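Local coordinates for putative cell invasion protein with MAC/Perforin domain (PDB 3KK7) that is of uncharacterised function but carries the MACPF fold of pore-forming proteins and may act in cell invasion, at residues 22-27 against 451-456; 76-81 against 187-192. One frame throughout, in Å; residues are numbered along the deposited sequence.

Contact 1 (22-27 against 451-456); sequences IILQER and IKADPN
Gln25 lays its extended side chain across that of Ile451, the two slanting past each other on the same face of an antiparallel strand pair. CG of Gln25 stands anti to the backbone N (chi1 160°), which carries the amide over the isoleucine branch: NE2 comes 3.6 Å from CD1 of Ile451. The amide is fixed from beyond the pair, OE1 by Ser444 and NE2 by the carbonyls of Tyr447 and Leu449. Leu24 brings CD1 to within 4.2 Å of CB of Ala453, and helix 429-443 flanks the leucine through Asn437 and Lys440. On the other face, CG2 of Ile23 touches O of Ile451 at 3.6 Å, while NZ of Lys452 forms a salt bridge with Glu21, and the lysine makes a cation-pi contact with Tyr376. Two nearly straight bonds join Ile22 and Ala453, N to O each way, both 3.0 Å. Beyond them the register slips by one residue. Leu24 N (2.9 Å) and Gln25 N (3.0 Å) both reach O of Ile451, from one face of its carbonyl plane, and Gln25 O accepts from Ile451 N. Two successive residues opposite one make this a classic beta bulge, set in the antiparallel pairing that adds strand 22-25 to the mixed sheet of the D2 region.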
loop_
_atom_site.group_PDB
_atom_site.type_symbol
_atom_site.label_atom_id
_atom_site.label_comp_id
_atom_site.label_asym_id
_atom_site.label_seq_id
_atom_site.Cartn_x
_atom_site.Cartn_y
_atom_site.Cartn_z
ATOM N N ILE A 22 31.904 -11.494 -12.802
ATOM C CA ILE A 22 32.464 -12.836 -12.955
ATOM C C ILE A 22 31.837 -13.797 -11.924
ATOM O O ILE A 22 31.743 -13.475 -10.728
ATOM C CB ILE A 22 34.030 -12.800 -12.916
ATOM C CG1 ILE A 22 34.631 -13.982 -13.703
ATOM C CG2 ILE A 22 34.560 -12.745 -11.492
ATOM C CD1 ILE A 22 34.728 -13.790 -15.254
ATOM N N ILE A 23 31.363 -14.953 -12.394
ATOM C CA ILE A 23 30.733 -15.914 -11.502
ATOM C C ILE A 23 31.798 -16.622 -10.675
ATOM O O ILE A 23 32.804 -17.070 -11.221
ATOM C CB ILE A 23 29.946 -17.006 -12.254
ATOM C CG1 ILE A 23 28.866 -16.402 -13.160
ATOM C CG2 ILE A 23 29.321 -17.960 -11.248
ATOM C CD1 ILE A 23 27.797 -17.418 -13.614
ATOM N N LEU A 24 31.587 -16.727 -9.368
ATOM C CA LEU A 24 32.471 -17.522 -8.516
ATOM C C LEU A 24 31.834 -18.865 -8.170
ATOM O O LEU A 24 32.543 -19.820 -7.827
ATOM C CB LEU A 24 32.873 -16.766 -7.239
ATOM C CG LEU A 24 33.688 -15.468 -7.399
ATOM C CD1 LEU A 24 34.427 -15.129 -6.096
ATOM C CD2 LEU A 24 34.669 -15.545 -8.573
ATOM N N GLN A 25 30.508 -18.946 -8.266
ATOM C CA GLN A 25 29.790 -20.205 -8.047
ATOM C C GLN A 25 28.529 -20.192 -8.896
ATOM O O GLN A 25 27.731 -19.260 -8.799
ATOM C CB GLN A 25 29.458 -20.401 -6.554
ATOM C CG GLN A 25 28.325 -21.397 -6.254
ATOM C CD GLN A 25 28.180 -21.733 -4.758
ATOM O OE1 GLN A 25 29.028 -22.400 -4.189
ATOM N NE2 GLN A 25 27.085 -21.286 -4.135
ATOM N N GLU A 26 28.369 -21.203 -9.754
ATOM C CA GLU A 26 27.119 -21.374 -10.501
ATOM C C GLU A 26 26.059 -21.729 -9.454
ATOM O O GLU A 26 26.375 -22.383 -8.452
ATOM C CB GLU A 26 27.209 -22.514 -11.532
ATOM C CG GLU A 26 28.357 -22.446 -12.578
ATOM C CD GLU A 26 27.990 -21.673 -13.853
ATOM O OE1 GLU A 26 27.615 -20.472 -13.755
ATOM O OE2 GLU A 26 28.106 -22.275 -14.952
ATOM N N ARG A 27 24.816 -21.326 -9.671
ATOM C CA ARG A 27 23.745 -21.814 -8.814
ATOM C C ARG A 27 23.734 -23.342 -8.913
ATOM O O ARG A 27 23.696 -23.895 -10.022
ATOM C CB ARG A 27 22.389 -21.249 -9.247
ATOM C CG ARG A 27 21.183 -21.849 -8.514
ATOM C CD ARG A 27 19.877 -21.206 -9.004
ATOM N NE ARG A 27 18.709 -21.876 -8.433
ATOM C CZ ARG A 27 18.287 -21.723 -7.187
ATOM N NH1 ARG A 27 18.909 -20.894 -6.357
ATOM N NH2 ARG A 27 17.234 -22.400 -6.769
ATOM N N ILE A 451 26.759 -17.136 -6.758
ATOM C CA ILE A 451 27.612 -16.144 -6.125
ATOM C C ILE A 451 28.463 -15.556 -7.253
ATOM O O ILE A 451 29.044 -16.300 -8.070
ATOM C CB ILE A 451 28.534 -16.761 -5.045
ATOM C CG1 ILE A 451 27.704 -17.508 -4.006
ATOM C CG2 ILE A 451 29.411 -15.689 -4.400
ATOM C CD1 ILE A 451 28.525 -18.161 -2.937
ATOM N N LYS A 452 28.510 -14.230 -7.319
ATOM C CA LYS A 452 29.322 -13.546 -8.307
ATOM C C LYS A 452 30.070 -12.419 -7.630
ATOM O O LYS A 452 29.748 -12.051 -6.509
ATOM C CB LYS A 452 28.472 -13.029 -9.461
ATOM C CG LYS A 452 27.148 -12.377 -9.071
ATOM C CD LYS A 452 26.716 -11.313 -10.106
ATOM C CE LYS A 452 25.232 -11.411 -10.503
ATOM N NZ LYS A 452 24.713 -10.125 -11.082
ATOM N N ALA A 453 31.107 -11.925 -8.292
ATOM C CA ALA A 453 31.887 -10.813 -7.787
ATOM C C ALA A 453 31.996 -9.806 -8.908
ATOM O O ALA A 453 31.825 -10.172 -10.067
ATOM C CB ALA A 453 33.267 -11.276 -7.334
ATOM N N ASP A 454 32.251 -8.542 -8.571
ATOM C CA ASP A 454 32.393 -7.512 -9.586
ATOM C C ASP A 454 33.119 -6.312 -9.034
ATOM O O ASP A 454 32.531 -5.512 -8.336
ATOM C CB ASP A 454 31.029 -7.094 -10.130
ATOM C CG ASP A 454 31.133 -6.259 -11.405
ATOM O OD1 ASP A 454 32.178 -5.616 -11.664
ATOM O OD2 ASP A 454 30.148 -6.260 -12.166
ATOM N N PRO A 455 34.400 -6.150 -9.397
ATOM C CA PRO A 455 35.192 -5.064 -8.825
ATOM C C PRO A 455 34.723 -3.662 -9.216
ATOM O O PRO A 455 35.052 -2.713 -8.523
ATOM C CB PRO A 455 36.604 -5.336 -9.361
ATOM C CG PRO A 455 36.402 -6.075 -10.629
ATOM C CD PRO A 455 35.099 -6.818 -10.515
ATOM N N ASN A 456 33.960 -3.523 -10.295
ATOM C CA ASN A 456 33.487 -2.205 -10.713
ATOM C C ASN A 456 32.059 -1.839 -10.252
ATOM O O ASN A 456 31.575 -0.742 -10.551
ATOM C CB ASN A 456 33.629 -2.067 -12.234
ATOM C CG ASN A 456 35.084 -2.162 -12.701
ATOM O OD1 ASN A 456 36.010 -1.801 -11.969
ATOM N ND2 ASN A 456 35.287 -2.650 -13.927
#

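Contact 2 (76-81 against 187-192); sequences KYPVVN and YLDELF. With EDO (1,2-ethanediol), chain E.
Val79 sets its CG1 methyl squarely over the ring of Phe192, 3.8 Å from the centroid and only 8° off the ring normal, a CH-pi contact. From CB, the valine divides into two arms. CG1, anti to the backbone N (chi1 171°), takes the ring centre and also meets CD2 of Leu188 at 4.1 Å; CG2 reaches CD1 toward the rim of the same ring. Leu188 has its other methyl, CD1, at the ring edge, in plane, so the phenyl group is met on a face and at its edge.

Two backbone bonds join the two segments beside this cluster. Asp189 N gives a nearly straight bond to Val79 O (2.8 Å), though from above the carbonyl plane, and Asn81 N donates to Tyr187 O at 2.7 Å. Asp189 is the N-cap of the helix that follows: OD2 accepts from Phe192 N through its anti lone pair and weakly from Leu191 N. A water donates to both that oxygen and Pro78 O. Asn81 caps helix 82-88 in turn, its OD1 accepting from Lys84 N.

The ring of Tyr187 extends beyond the contact, its OH a very short, and so doubtful, 2.5 Å from O1 of an ethanediol, probably from the crystallisation liquor. The backbone bonds and the Val79-Phe192 contact join the loop before helix 82-88 to the start of helix 190-198, with strand 58-60 and Tyr208 of helix 201-208 flanking Val79.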
loop_
_atom_site.group_PDB
_atom_site.type_symbol
_atom_site.label_atom_id
_atom_site.label_comp_id
_atom_site.label_asym_id
_atom_site.label_seq_id
_atom_site.Cartn_x
_atom_site.Cartn_y
_atom_site.Cartn_z
ATOM N N LYS A 76 -11.400 -4.742 -0.117
ATOM C CA LYS A 76 -11.084 -5.950 -0.876
ATOM C C LYS A 76 -10.981 -7.223 -0.042
ATOM O O LYS A 76 -11.931 -7.990 -0.005
ATOM C CB LYS A 76 -9.829 -5.726 -1.721
ATOM C CG LYS A 76 -9.985 -4.691 -2.860
ATOM C CD LYS A 76 -10.911 -5.145 -4.021
ATOM C CE LYS A 76 -11.161 -3.979 -4.973
ATOM N NZ LYS A 76 -12.538 -3.977 -5.540
ATOM N N TYR A 77 -9.846 -7.467 0.608
ATOM C CA TYR A 77 -9.659 -8.674 1.398
ATOM C C TYR A 77 -9.112 -8.393 2.785
ATOM O O TYR A 77 -8.511 -7.338 3.052
ATOM C CB TYR A 77 -8.701 -9.634 0.713
ATOM C CG TYR A 77 -9.052 -9.964 -0.708
ATOM C CD1 TYR A 77 -10.025 -10.917 -1.005
ATOM C CD2 TYR A 77 -8.388 -9.335 -1.769
ATOM C CE1 TYR A 77 -10.329 -11.224 -2.310
ATOM C CE2 TYR A 77 -8.693 -9.625 -3.078
ATOM C CZ TYR A 77 -9.658 -10.565 -3.347
ATOM O OH TYR A 77 -9.956 -10.836 -4.662
ATOM N N PRO A 78 -9.303 -9.350 3.681
ATOM C CA PRO A 78 -8.841 -9.082 5.040
ATOM C C PRO A 78 -7.331 -9.078 5.129
ATOM O O PRO A 78 -6.689 -9.953 4.556
ATOM C CB PRO A 78 -9.408 -10.243 5.881
ATOM C CG PRO A 78 -10.222 -11.094 4.983
ATOM C CD PRO A 78 -10.242 -10.484 3.591
ATOM N N VAL A 79 -6.784 -8.092 5.838
ATOM C CA VAL A 79 -5.374 -8.077 6.205
ATOM C C VAL A 79 -5.243 -8.510 7.677
ATOM O O VAL A 79 -4.461 -9.417 8.011
ATOM C CB VAL A 79 -4.769 -6.706 5.976
ATOM C CG1 VAL A 79 -3.397 -6.641 6.548
ATOM C CG2 VAL A 79 -4.781 -6.409 4.489
ATOM N N VAL A 80 -6.037 -7.892 8.541
ATOM C CA VAL A 80 -6.092 -8.325 9.928
ATOM C C VAL A 80 -7.128 -9.419 10.061
ATOM O O VAL A 80 -8.236 -9.288 9.539
ATOM C CB VAL A 80 -6.430 -7.175 10.896
ATOM C CG1 VAL A 80 -6.326 -7.672 12.321
ATOM C CG2 VAL A 80 -5.479 -5.989 10.690
ATOM N N ASN A 81 -6.752 -10.519 10.722
ATOM C CA ASN A 81 -7.736 -11.525 11.146
ATOM C C ASN A 81 -8.485 -11.008 12.389
ATOM O O ASN A 81 -8.104 -11.320 13.521
ATOM C CB ASN A 81 -7.068 -12.871 11.431
ATOM C CG ASN A 81 -8.076 -13.974 11.784
ATOM O OD1 ASN A 81 -9.214 -13.694 12.097
ATOM N ND2 ASN A 81 -7.647 -15.221 11.725
ATOM N N TYR A 187 -1.620 -11.665 14.224
ATOM C CA TYR A 187 -3.034 -11.598 13.863
ATOM C C TYR A 187 -3.351 -11.284 12.384
ATOM O O TYR A 187 -4.477 -10.881 12.043
ATOM C CB TYR A 187 -3.735 -10.625 14.816
ATOM C CG TYR A 187 -3.673 -11.138 16.234
ATOM C CD1 TYR A 187 -4.602 -12.076 16.693
ATOM C CD2 TYR A 187 -2.645 -10.757 17.096
ATOM C CE1 TYR A 187 -4.534 -12.607 17.959
ATOM C CE2 TYR A 187 -2.576 -11.289 18.384
ATOM C CZ TYR A 187 -3.538 -12.212 18.803
ATOM O OH TYR A 187 -3.513 -12.718 20.081
ATOM N N LEU A 188 -2.382 -11.523 11.501
ATOM C CA LEU A 188 -2.606 -11.331 10.084
ATOM C C LEU A 188 -3.401 -12.485 9.468
ATOM O O LEU A 188 -3.298 -13.637 9.879
ATOM C CB LEU A 188 -1.286 -11.135 9.340
ATOM C CG LEU A 188 -0.477 -9.891 9.727
ATOM C CD1 LEU A 188 0.910 -9.953 9.027
ATOM C CD2 LEU A 188 -1.263 -8.591 9.389
ATOM N N ASP A 189 -4.228 -12.142 8.484
ATOM C CA ASP A 189 -5.002 -13.122 7.762
ATOM C C ASP A 189 -4.011 -14.030 7.039
ATOM O O ASP A 189 -3.011 -13.541 6.481
ATOM C CB ASP A 189 -5.936 -12.403 6.788
ATOM C CG ASP A 189 -6.568 -13.332 5.789
ATOM O OD1 ASP A 189 -7.668 -13.822 6.060
ATOM O OD2 ASP A 189 -5.933 -13.587 4.748
ATOM N N GLU A 190 -4.253 -15.335 7.046
ATOM C CA GLU A 190 -3.291 -16.247 6.430
ATOM C C GLU A 190 -3.148 -16.037 4.892
ATOM O O GLU A 190 -2.079 -16.261 4.334
ATOM C CB GLU A 190 -3.600 -17.705 6.774
ATOM C CG GLU A 190 -4.942 -18.135 6.275
ATOM C CD GLU A 190 -5.299 -19.555 6.657
ATOM O OE1 GLU A 190 -4.458 -20.476 6.456
ATOM O OE2 GLU A 190 -6.445 -19.747 7.125
ATOM N N LEU A 191 -4.198 -15.597 4.204
ATOM C CA LEU A 191 -4.059 -15.389 2.760
ATOM C C LEU A 191 -3.268 -14.106 2.487
ATOM O O LEU A 191 -2.574 -13.993 1.485
ATOM C CB LEU A 191 -5.423 -15.392 2.057
ATOM C CG LEU A 191 -6.253 -16.693 2.205
ATOM C CD1 LEU A 191 -7.534 -16.592 1.341
ATOM C CD2 LEU A 191 -5.437 -17.973 1.864
ATOM N N PHE A 192 -3.347 -13.135 3.384
ATOM C CA PHE A 192 -2.448 -11.989 3.291
ATOM C C PHE A 192 -0.975 -12.391 3.555
ATOM O O PHE A 192 -0.074 -11.908 2.867
ATOM C CB PHE A 192 -2.892 -10.885 4.240
ATOM C CG PHE A 192 -1.950 -9.740 4.308
ATOM C CD1 PHE A 192 -1.903 -8.820 3.289
ATOM C CD2 PHE A 192 -1.102 -9.583 5.397
ATOM C CE1 PHE A 192 -0.994 -7.736 3.352
ATOM C CE2 PHE A 192 -0.232 -8.522 5.478
ATOM C CZ PHE A 192 -0.168 -7.598 4.458
HETATM C C1 EDO E . -0.233 -12.664 21.249
HETATM O O1 EDO E . -1.519 -12.049 21.389
HETATM C C2 EDO E . 0.840 -11.725 21.784
HETATM O O2 EDO E . 0.912 -11.786 23.218
HETATM O O HOH W 1 -6.677 -12.001 2.801
#

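Overall arrangement
From the N terminus the chain first lays down strand 22-25, whose partner, strand 450-454, arrives only after more than 420 residues. Contact 1 therefore closes a very long loop, and contact 2 is nested inside it, closing a loop of its own with 105 residues between its segments: residues 76-81 precede helix 82-88, and 187-192 return after strands 93-108 and 157-173 and helix 177-186. Contact 2 stays within the MACPF region, joining two helix starts beside its antiparallel sheet, whereas contact 1 brings the N-terminal end across to the D2 region. The two do not touch; their centres lie 40 Å apart and their nearest atoms about 22 Å.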